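Local atomic coordinates of putative 4-Hydroxy-2-oxoglutarate aldolase / 2-dehydro-3-deoxyphosphogluconate aldolase (Yersinia enterocolitica, PDB entry 3LM7), a protein that is a putative aldolase of the KDGP aldolase family, built on a TIM-barrel fold and modelled here with bound potassium. Residues V54-M57 and R58-A61; G41-S44 and K45-P48; F201-I204 and V205-L209; D171-D174 and E175-F178. All blocks are in the same frame, centred on the assembly; numbering follows the deposited sequence.

Contact 1 of 4, residues V54-M57 and R58-A61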
loop_
_atom_site.group_PDB
_atom_site.type_symbol
_atom_site.label_atom_id
_atom_site.label_comp_id
_atom_site.label_asym_id
_atom_site.label_seq_id
_atom_site.Cartn_x
_atom_site.Cartn_y
_atom_site.Cartn_z
ATOM N N VAL A 54 -22.787 22.592 1.031
ATOM C CA VAL A 54 -22.201 22.164 2.292
ATOM C C VAL A 54 -23.295 21.579 3.188
ATOM O O VAL A 54 -23.187 20.455 3.664
ATOM C CB VAL A 54 -21.484 23.344 2.993
ATOM C CG1 VAL A 54 -21.072 22.929 4.441
ATOM C CG2 VAL A 54 -20.249 23.769 2.143
ATOM N N LYS A 55 -24.364 22.352 3.403
ATOM C CA LYS A 55 -25.480 21.919 4.255
ATOM C C LYS A 55 -25.974 20.538 3.795
ATOM O O LYS A 55 -26.054 19.601 4.581
ATOM C CB LYS A 55 -26.603 22.975 4.111
ATOM C CG LYS A 55 -27.419 23.202 5.365
ATOM C CD LYS A 55 -28.448 24.337 5.149
ATOM C CE LYS A 55 -29.369 24.456 6.366
ATOM N NZ LYS A 55 -29.449 23.119 7.075
ATOM N N ASP A 56 -26.256 20.387 2.499
ATOM C CA ASP A 56 -26.881 19.172 2.050
ATOM C C ASP A 56 -25.933 17.999 2.154
ATOM O O ASP A 56 -26.333 16.904 2.541
ATOM C CB ASP A 56 -27.421 19.295 0.626
ATOM C CG ASP A 56 -28.580 18.293 0.359
ATOM O OD1 ASP A 56 -29.506 18.303 1.180
ATOM O OD2 ASP A 56 -28.575 17.549 -0.655
HETATM N N MSE A 57 -24.672 18.219 1.767
HETATM C CA MSE A 57 -23.671 17.153 1.838
HETATM C C MSE A 57 -23.329 16.738 3.283
HETATM O O MSE A 57 -23.056 15.584 3.545
HETATM C CB MSE A 57 -22.386 17.580 1.051
HETATM C CG MSE A 57 -22.717 17.748 -0.426
HETATM SE SE MSE A 57 -21.035 17.851 -1.398
HETATM C CE MSE A 57 -21.715 18.392 -3.147
ATOM N N ARG A 58 -23.393 17.675 4.232
ATOM C CA ARG A 58 -23.304 17.295 5.642
ATOM C C ARG A 58 -24.457 16.366 6.044
ATOM O O ARG A 58 -24.266 15.406 6.790
ATOM C CB ARG A 58 -23.287 18.551 6.525
ATOM C CG ARG A 58 -21.881 19.047 6.671
ATOM C CD ARG A 58 -21.903 20.413 7.334
ATOM N NE ARG A 58 -20.583 21.008 7.463
ATOM C CZ ARG A 58 -20.414 22.308 7.744
ATOM N NH1 ARG A 58 -21.486 23.102 7.938
ATOM N NH2 ARG A 58 -19.195 22.808 7.902
ATOM N N GLU A 59 -25.651 16.607 5.515
ATOM C CA GLU A 59 -26.740 15.678 5.809
ATOM C C GLU A 59 -26.459 14.256 5.237
ATOM O O GLU A 59 -26.697 13.255 5.916
ATOM C CB GLU A 59 -28.081 16.243 5.278
ATOM C CG GLU A 59 -28.502 17.553 5.890
ATOM C CD GLU A 59 -29.865 18.069 5.338
ATOM O OE1 GLU A 59 -30.734 17.247 5.010
ATOM O OE2 GLU A 59 -30.026 19.293 5.255
ATOM N N TYR A 60 -25.981 14.148 3.984
ATOM C CA TYR A 60 -25.590 12.848 3.440
ATOM C C TYR A 60 -24.507 12.209 4.284
ATOM O O TYR A 60 -24.553 10.999 4.539
ATOM C CB TYR A 60 -25.006 13.019 1.999
ATOM C CG TYR A 60 -26.004 13.041 0.885
ATOM C CD1 TYR A 60 -26.503 14.245 0.396
ATOM C CD2 TYR A 60 -26.462 11.868 0.316
ATOM C CE1 TYR A 60 -27.435 14.277 -0.628
ATOM C CE2 TYR A 60 -27.408 11.908 -0.784
ATOM C CZ TYR A 60 -27.827 13.113 -1.236
ATOM O OH TYR A 60 -28.708 13.208 -2.262
ATOM N N ALA A 61 -23.497 12.985 4.667
ATOM C CA ALA A 61 -22.360 12.421 5.397
ATOM C C ALA A 61 -22.779 11.765 6.691
ATOM O O ALA A 61 -22.241 10.751 7.077
ATOM C CB ALA A 61 -21.309 13.548 5.687
HETATM O O HOH W 1 -30.108 20.479 2.729
#
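A chi1 of 171° sends Val54 CG1 past its own carbonyl carbon, and the chain of Arg58, extended from CG to NE, runs alongside it, both side chains pointing the same way. The methyl CG1 of Val54 thereby comes to rest over the centre of one guanidinium face, 3.4 Å from Arg58 CZ. The charged group is laid flat on a hydrocarbon support, and its NH2 makes a further, weak hydrogen bond to the backbone O of Gln89.

Two residues after Val54, Asp56 places its carboxylate on the carbonyl-carbon side (chi1 -155°), forward toward Tyr60, which carries OD2 to 3.5 Å from CE1 of Tyr60. Carboxylate and ring stand almost perpendicular, 89° apart. The same OD2 is hydrogen-bonded by Tyr47, while OD1 forms a salt bridge with Lys24. That lysine probably offsets the nearness of a second negative charge, since Glu59 OE1 lies 4.2 Å from Asp56 OD1. Water 1 joins the two acids as well, donating to Asp56 OD1 at 2.7 Å and to Glu59 OE2 at 2.8 Å.

Beneath these side chains run regular i to i+4 backbone bonds, among them Arg58 N to Val54 O at 2.8 Å. Selenomethionine Met57 reaches inward to Leu68 and Val70. Such a two-faced helix, polar outside and apolar toward the strands, is that of a beta-alpha-beta unit in a TIM barrel.

Contact 2 of 4, residues G41-S44 and K45-P48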
loop_
_atom_site.group_PDB
_atom_site.type_symbol
_atom_site.label_atom_id
_atom_site.label_comp_id
_atom_site.label_asym_id
_atom_site.label_seq_id
_atom_site.Cartn_x
_atom_site.Cartn_y
_atom_site.Cartn_z
ATOM N N GLY A 41 -21.095 9.426 -4.229
ATOM C CA GLY A 41 -20.881 10.728 -4.909
ATOM C C GLY A 41 -22.071 11.648 -4.829
ATOM O O GLY A 41 -23.204 11.231 -5.103
ATOM N N VAL A 42 -21.843 12.893 -4.427
ATOM C CA VAL A 42 -22.874 13.933 -4.472
ATOM C C VAL A 42 -22.248 15.103 -5.229
ATOM O O VAL A 42 -21.108 15.455 -4.986
ATOM C CB VAL A 42 -23.264 14.382 -3.052
ATOM C CG1 VAL A 42 -24.405 15.501 -3.090
ATOM C CG2 VAL A 42 -23.751 13.092 -2.256
ATOM N N LEU A 43 -23.004 15.721 -6.148
ATOM C CA LEU A 43 -22.333 16.645 -7.104
ATOM C C LEU A 43 -22.508 18.071 -6.769
ATOM O O LEU A 43 -23.616 18.477 -6.469
ATOM C CB LEU A 43 -22.805 16.368 -8.532
ATOM C CG LEU A 43 -22.904 14.916 -8.994
ATOM C CD1 LEU A 43 -23.467 14.954 -10.445
ATOM C CD2 LEU A 43 -21.545 14.231 -8.932
ATOM N N SER A 44 -21.421 18.848 -6.800
ATOM C CA SER A 44 -21.495 20.301 -6.540
ATOM C C SER A 44 -22.462 21.028 -7.487
ATOM O O SER A 44 -23.109 21.998 -7.094
ATOM C CB SER A 44 -20.093 20.965 -6.628
ATOM O OG SER A 44 -19.589 20.662 -7.895
ATOM N N LYS A 45 -22.558 20.537 -8.733
ATOM C CA LYS A 45 -23.337 21.174 -9.799
ATOM C C LYS A 45 -24.831 21.154 -9.480
ATOM O O LYS A 45 -25.614 21.928 -10.031
ATOM C CB LYS A 45 -23.067 20.402 -11.086
ATOM C CG LYS A 45 -23.122 21.225 -12.303
ATOM C CD LYS A 45 -23.264 20.309 -13.502
ATOM C CE LYS A 45 -21.971 19.566 -13.823
ATOM N NZ LYS A 45 -21.821 19.609 -15.306
ATOM N N ASN A 46 -25.232 20.292 -8.565
ATOM C CA ASN A 46 -26.626 20.164 -8.165
ATOM C C ASN A 46 -27.089 21.226 -7.167
ATOM O O ASN A 46 -28.209 21.143 -6.660
ATOM C CB ASN A 46 -26.887 18.723 -7.658
ATOM C CG ASN A 46 -27.005 17.772 -8.808
ATOM O OD1 ASN A 46 -27.339 18.220 -9.915
ATOM N ND2 ASN A 46 -26.741 16.481 -8.596
ATOM N N TYR A 47 -26.240 22.207 -6.858
ATOM C CA TYR A 47 -26.543 23.210 -5.801
ATOM C C TYR A 47 -26.243 24.592 -6.311
ATOM O O TYR A 47 -25.340 24.749 -7.145
ATOM C CB TYR A 47 -25.706 22.976 -4.512
ATOM C CG TYR A 47 -25.985 21.627 -3.930
ATOM C CD1 TYR A 47 -27.065 21.428 -3.045
ATOM C CD2 TYR A 47 -25.210 20.523 -4.303
ATOM C CE1 TYR A 47 -27.351 20.142 -2.557
ATOM C CE2 TYR A 47 -25.484 19.252 -3.824
ATOM C CZ TYR A 47 -26.560 19.052 -2.950
ATOM O OH TYR A 47 -26.806 17.756 -2.481
ATOM N N PRO A 48 -27.014 25.603 -5.836
ATOM C CA PRO A 48 -26.847 26.959 -6.373
ATOM C C PRO A 48 -25.668 27.700 -5.790
ATOM O O PRO A 48 -25.170 28.623 -6.414
ATOM C CB PRO A 48 -28.163 27.660 -5.974
ATOM C CG PRO A 48 -28.659 26.905 -4.822
ATOM C CD PRO A 48 -28.320 25.455 -5.168
HETATM O O HOH W 2 -25.726 15.009 -6.349
#
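A tight turn at the C-terminal end of a parallel strand is the subject here: strand 38-43 stops at Leu43, and the chain curls through a short 3-10 segment into the loop that leads to helix 50-63. Val42 and Tyr47 meet across this turn, with Val42 CG1 lying in the plane of the tyrosine ring, at its edge, 3.3 Å from Tyr47 OH.

Two backbone bonds, each spanning three residues as 3-10 geometry requires, close the curl. Asn46 N donates to Leu43 O at 3.2 Å, and Tyr47 N to Ser44 O at 3.1 Å. Both donors stand well above the plane of the carbonyl they meet, the first by 57°. Tyr47 CG is anti to the carbonyl carbon (chi1 -60°), and this folds the ring back along the turn until its CE2 is 3.3 Å from Leu43 O. On another side of the turn, the amide of Asn46 slants across the Leu43 side chain, ND2 being 3.9 Å from Leu43 CB. Water 2 ties the pair together, accepting from Leu43 N at 2.8 Å and from Asn46 ND2 at 2.9 Å.

Three other polar ends look beyond the turn: Ser44 OG to Gly71 O and Gln79, Lys45 NZ to Asp76 in a salt bridge, Tyr47 OH to Asp56. Chemically, the turn thus rests on short-range backbone hydrogen bonds within, whereas its hydroxyls and its ammonium group tie it to neighbouring parts of the barrel.

Contact 3 of 4, residues F201-I204 and V205-L209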
loop_
_atom_site.group_PDB
_atom_site.type_symbol
_atom_site.label_atom_id
_atom_site.label_comp_id
_atom_site.label_asym_id
_atom_site.label_seq_id
_atom_site.Cartn_x
_atom_site.Cartn_y
_atom_site.Cartn_z
ATOM N N PHE A 201 -16.077 -4.810 -14.972
ATOM C CA PHE A 201 -15.573 -4.325 -13.698
ATOM C C PHE A 201 -14.487 -5.226 -13.206
ATOM O O PHE A 201 -13.431 -4.745 -12.836
ATOM C CB PHE A 201 -16.703 -4.285 -12.670
ATOM C CG PHE A 201 -16.251 -3.908 -11.265
ATOM C CD1 PHE A 201 -16.080 -2.571 -10.933
ATOM C CD2 PHE A 201 -16.032 -4.902 -10.293
ATOM C CE1 PHE A 201 -15.673 -2.204 -9.586
ATOM C CE2 PHE A 201 -15.639 -4.578 -8.972
ATOM C CZ PHE A 201 -15.469 -3.223 -8.611
ATOM N N GLU A 202 -14.729 -6.552 -13.144
ATOM C CA GLU A 202 -13.671 -7.420 -12.622
ATOM C C GLU A 202 -12.342 -7.262 -13.394
ATOM O O GLU A 202 -11.292 -7.092 -12.775
ATOM C CB GLU A 202 -14.095 -8.910 -12.670
ATOM C CG GLU A 202 -12.972 -9.827 -12.208
ATOM C CD GLU A 202 -13.476 -11.258 -12.028
ATOM O OE1 GLU A 202 -14.698 -11.497 -12.065
ATOM O OE2 GLU A 202 -12.639 -12.105 -11.830
ATOM N N GLN A 203 -12.404 -7.260 -14.723
ATOM C CA GLN A 203 -11.174 -7.212 -15.471
ATOM C C GLN A 203 -10.461 -5.851 -15.238
ATOM O O GLN A 203 -9.273 -5.813 -15.017
ATOM C CB GLN A 203 -11.469 -7.421 -16.956
ATOM C CG GLN A 203 -10.170 -7.371 -17.796
ATOM C CD GLN A 203 -10.468 -7.509 -19.299
ATOM O OE1 GLN A 203 -11.608 -7.755 -19.682
ATOM N NE2 GLN A 203 -9.468 -7.261 -20.141
ATOM N N ILE A 204 -11.217 -4.773 -15.178
ATOM C CA ILE A 204 -10.627 -3.467 -15.005
ATOM C C ILE A 204 -9.930 -3.312 -13.643
ATOM O O ILE A 204 -8.784 -2.813 -13.548
ATOM C CB ILE A 204 -11.716 -2.324 -15.262
ATOM C CG1 ILE A 204 -11.931 -2.162 -16.785
ATOM C CG2 ILE A 204 -11.233 -1.002 -14.617
ATOM C CD1 ILE A 204 -13.230 -1.356 -17.234
ATOM N N VAL A 205 -10.603 -3.773 -12.593
ATOM C CA VAL A 205 -9.974 -3.801 -11.283
ATOM C C VAL A 205 -8.820 -4.809 -11.195
ATOM O O VAL A 205 -7.780 -4.482 -10.614
ATOM C CB VAL A 205 -11.018 -4.044 -10.145
ATOM C CG1 VAL A 205 -10.289 -4.086 -8.743
ATOM C CG2 VAL A 205 -12.127 -2.920 -10.190
ATOM N N GLN A 206 -8.951 -5.974 -11.822
ATOM C CA GLN A 206 -7.908 -6.962 -11.705
ATOM C C GLN A 206 -6.622 -6.391 -12.334
ATOM O O GLN A 206 -5.522 -6.676 -11.882
ATOM C CB GLN A 206 -8.303 -8.214 -12.491
ATOM C CG GLN A 206 -7.390 -9.431 -12.247
ATOM C CD GLN A 206 -7.481 -9.976 -10.830
ATOM O OE1 GLN A 206 -8.542 -10.459 -10.413
ATOM N NE2 GLN A 206 -6.376 -9.911 -10.095
ATOM N N ILE A 207 -6.755 -5.667 -13.451
ATOM C CA ILE A 207 -5.545 -5.087 -14.061
ATOM C C ILE A 207 -4.774 -4.235 -13.073
ATOM O O ILE A 207 -3.542 -4.313 -12.980
ATOM C CB ILE A 207 -5.963 -4.234 -15.289
ATOM C CG1 ILE A 207 -6.223 -5.173 -16.454
ATOM C CG2 ILE A 207 -4.875 -3.161 -15.651
ATOM C CD1 ILE A 207 -6.978 -4.445 -17.605
ATOM N N ALA A 208 -5.496 -3.410 -12.311
ATOM C CA ALA A 208 -4.841 -2.541 -11.299
ATOM C C ALA A 208 -4.231 -3.390 -10.176
ATOM O O ALA A 208 -3.102 -3.086 -9.708
ATOM C CB ALA A 208 -5.868 -1.483 -10.659
ATOM N N LEU A 209 -4.961 -4.418 -9.712
ATOM C CA LEU A 209 -4.412 -5.262 -8.657
ATOM C C LEU A 209 -3.184 -6.034 -9.141
ATOM O O LEU A 209 -2.210 -6.140 -8.400
ATOM C CB LEU A 209 -5.468 -6.270 -8.153
ATOM C CG LEU A 209 -6.738 -5.669 -7.553
ATOM C CD1 LEU A 209 -7.783 -6.817 -7.197
ATOM C CD2 LEU A 209 -6.396 -4.833 -6.256
HETATM O O HOH W 3 -10.113 -11.574 -12.423
#
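Phe201 and Val205, one helical turn apart, form the close-packed side of this contact, while Glu202 and Gln206, the next pair along, communicate through a water. On the packed side, both side chains point the same way. The methyl CG2 of Val205 sits over one face of the phenyl ring, 3.8 Å from the centroid and 18° off the ring normal, a CH-pi contact displaced somewhat toward the rim at CE1 and CZ. Phe201 CG lies anti to the backbone N (chi1 175°), swinging the ring forward beside the carbonyl carbon and along the helix to meet that methyl. The backbone bond beneath is almost straight: Val205 N reaches Phe201 O at 3.0 Å with an N-H...O angle of 177°.

The looser side is polar. The acid and the amide do not touch directly; water 3 bridges them, donating to Glu202 OE2 at 2.6 Å and to Gln206 OE1 at 2.8 Å. A bend at chi2 of Gln206 turns the amide so that OE1 faces the water while NE2 is directed to Asp210 OD1, farther along the helix. The other carboxylate oxygen of Glu202 forms a salt bridge with Lys246. Next to the polar pair, the exposed Gln203 side chain meets Ile207 loosely, its CG 4.3 Å from Ile207 CD1, although Ile207 N is hydrogen-bonded to Gln203 O at 3.0 Å.

Helix 201-211 is thus wedged between two others of the barrel's outer layer: Phe201 packs on Leu240 and Ile243 of helix 234-247, and Ile207 and Ala208 lean on helix 173-185, which precedes strand 189-192.

Contact 4 of 4, residues D171-D174 and E175-F178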
loop_
_atom_site.group_PDB
_atom_site.type_symbol
_atom_site.label_atom_id
_atom_site.label_comp_id
_atom_site.label_asym_id
_atom_site.label_seq_id
_atom_site.Cartn_x
_atom_site.Cartn_y
_atom_site.Cartn_z
ATOM N N ASP A 171 -11.729 0.158 -23.883
ATOM C CA ASP A 171 -11.203 0.721 -25.119
ATOM C C ASP A 171 -9.789 1.311 -24.980
ATOM O O ASP A 171 -9.105 1.480 -25.977
ATOM C CB ASP A 171 -12.115 1.840 -25.597
ATOM C CG ASP A 171 -13.374 1.323 -26.308
ATOM O OD1 ASP A 171 -13.520 0.098 -26.510
ATOM O OD2 ASP A 171 -14.186 2.180 -26.693
ATOM N N SER A 172 -9.377 1.662 -23.760
ATOM C CA SER A 172 -8.067 2.284 -23.583
ATOM C C SER A 172 -7.222 1.377 -22.689
ATOM O O SER A 172 -6.399 1.827 -21.852
ATOM C CB SER A 172 -8.260 3.711 -23.037
ATOM O OG SER A 172 -8.912 3.645 -21.772
ATOM N N ILE A 173 -7.381 0.068 -22.892
ATOM C CA ILE A 173 -6.795 -0.913 -21.969
ATOM C C ILE A 173 -5.271 -0.873 -21.887
ATOM O O ILE A 173 -4.680 -0.919 -20.800
ATOM C CB ILE A 173 -7.336 -2.380 -22.288
ATOM C CG1 ILE A 173 -7.262 -3.221 -21.050
ATOM C CG2 ILE A 173 -6.806 -2.949 -23.585
ATOM C CD1 ILE A 173 -8.418 -2.706 -20.088
ATOM N N ASP A 174 -4.625 -0.778 -23.038
ATOM C CA ASP A 174 -3.166 -0.694 -23.033
ATOM C C ASP A 174 -2.681 0.570 -22.318
ATOM O O ASP A 174 -1.662 0.511 -21.574
ATOM C CB ASP A 174 -2.627 -0.738 -24.448
ATOM C CG ASP A 174 -2.815 -2.097 -25.069
ATOM O OD1 ASP A 174 -2.973 -3.080 -24.290
ATOM O OD2 ASP A 174 -2.794 -2.147 -26.295
ATOM N N GLU A 175 -3.362 1.705 -22.553
ATOM C CA GLU A 175 -2.972 2.928 -21.787
ATOM C C GLU A 175 -3.203 2.807 -20.283
ATOM O O GLU A 175 -2.379 3.245 -19.477
ATOM C CB GLU A 175 -3.685 4.180 -22.285
ATOM C CG GLU A 175 -3.223 4.612 -23.719
ATOM C CD GLU A 175 -4.085 5.740 -24.246
ATOM O OE1 GLU A 175 -3.919 6.859 -23.748
ATOM O OE2 GLU A 175 -4.944 5.511 -25.125
ATOM N N TYR A 176 -4.347 2.226 -19.926
ATOM C CA TYR A 176 -4.744 2.038 -18.533
ATOM C C TYR A 176 -3.722 1.142 -17.844
ATOM O O TYR A 176 -3.300 1.448 -16.710
ATOM C CB TYR A 176 -6.167 1.485 -18.457
ATOM C CG TYR A 176 -6.614 1.021 -17.098
ATOM C CD1 TYR A 176 -6.698 1.925 -16.014
ATOM C CD2 TYR A 176 -6.997 -0.290 -16.904
ATOM C CE1 TYR A 176 -7.111 1.519 -14.761
ATOM C CE2 TYR A 176 -7.461 -0.751 -15.602
ATOM C CZ TYR A 176 -7.485 0.158 -14.555
ATOM O OH TYR A 176 -7.916 -0.216 -13.302
ATOM N N ARG A 177 -3.300 0.081 -18.521
ATOM C CA ARG A 177 -2.445 -0.879 -17.886
ATOM C C ARG A 177 -1.101 -0.193 -17.534
ATOM O O ARG A 177 -0.502 -0.415 -16.474
ATOM C CB ARG A 177 -2.216 -2.093 -18.821
ATOM C CG ARG A 177 -1.372 -3.200 -18.084
ATOM C CD ARG A 177 -1.152 -4.485 -18.946
ATOM N NE ARG A 177 -2.349 -4.845 -19.734
ATOM C CZ ARG A 177 -2.533 -4.555 -21.036
ATOM N NH1 ARG A 177 -1.588 -3.895 -21.798
ATOM N NH2 ARG A 177 -3.672 -4.934 -21.596
ATOM N N PHE A 178 -0.626 0.602 -18.483
ATOM C CA PHE A 178 0.610 1.340 -18.289
ATOM C C PHE A 178 0.473 2.256 -17.084
ATOM O O PHE A 178 1.408 2.344 -16.287
ATOM C CB PHE A 178 0.955 2.157 -19.551
ATOM C CG PHE A 178 2.344 2.770 -19.495
ATOM C CD1 PHE A 178 3.413 2.169 -20.119
ATOM C CD2 PHE A 178 2.559 3.973 -18.788
ATOM C CE1 PHE A 178 4.718 2.775 -20.028
ATOM C CE2 PHE A 178 3.853 4.570 -18.728
ATOM C CZ PHE A 178 4.915 3.980 -19.345
HETATM O O HOH W 4 0.266 -1.376 -21.719
HETATM O O HOH W 5 -3.901 -5.456 -24.199
#
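Asp174 OD1 is gripped by both terminal nitrogens of Arg177 and by a water. The salt bridge runs chiefly through NH1, 3.0 Å from Asp174 OD1, with a weaker bond from NH2 to the same oxygen at 3.3 Å. OD1 is met on its anti side, near the guanidinium plane though 31° out of the carboxylate plane, and the two flat groups are turned 58° apart. Water 5 completes the grip, donating to Asp174 OD1 at 2.6 Å and accepting from Arg177 NH2 at 2.7 Å. The arginine gets there by a bend: its chain leaves the backbone extended, then folds at chi3 (-39°), bringing the guanidinium back alongside the aspartate.

This i to i+3 ion pair lies on the first turn of helix 173-185, the helix of a beta-alpha-beta unit between strands 161-164 and 189-192 of the barrel. Ser172 occupies the N-cap position without a capping bond from its side chain; its OG is hydrogen-bonded to Met167 O instead. Its carbonyl serves the helix, accepting from Tyr176 N at 2.8 Å.

Away from the salt bridge, Ile173 CD1 approaches the ring of Tyr176 obliquely, 4.2 Å from CD2. That ring packs on Phe164 and Leu190 of the flanking strands. The buried carboxylate of Glu175 is satisfied by backbone amides, OE1 by Thr123 N and OE2 more weakly by Gly124 N.

The four contacts form two touching pairs on opposite sides of the chain's centre. Contact 2 leads into contact 1 along the chain, and selenomethionine Met57 CE rests 3.5 Å from Val42 O. Contacts 3 and 4 join in the same manner, Ile207 CD1 packing 3.4 Å from Ile173 CD1. In each pair a tyrosine hydroxyl makes a probable hydrogen bond: Tyr47 links the loop to helix 50-63, its OH 2.6 Å from Asp56 OD2, and Tyr176 links helix 173-185 to helix 201-211, its OH 2.7 Å from Ile204 O. Between pairs, the nearest atoms of contacts 2 and 3 are about 14 Å apart. Potassium lies about 9 Å from the Arg177 side chain and about 10 Å from that of Ile207.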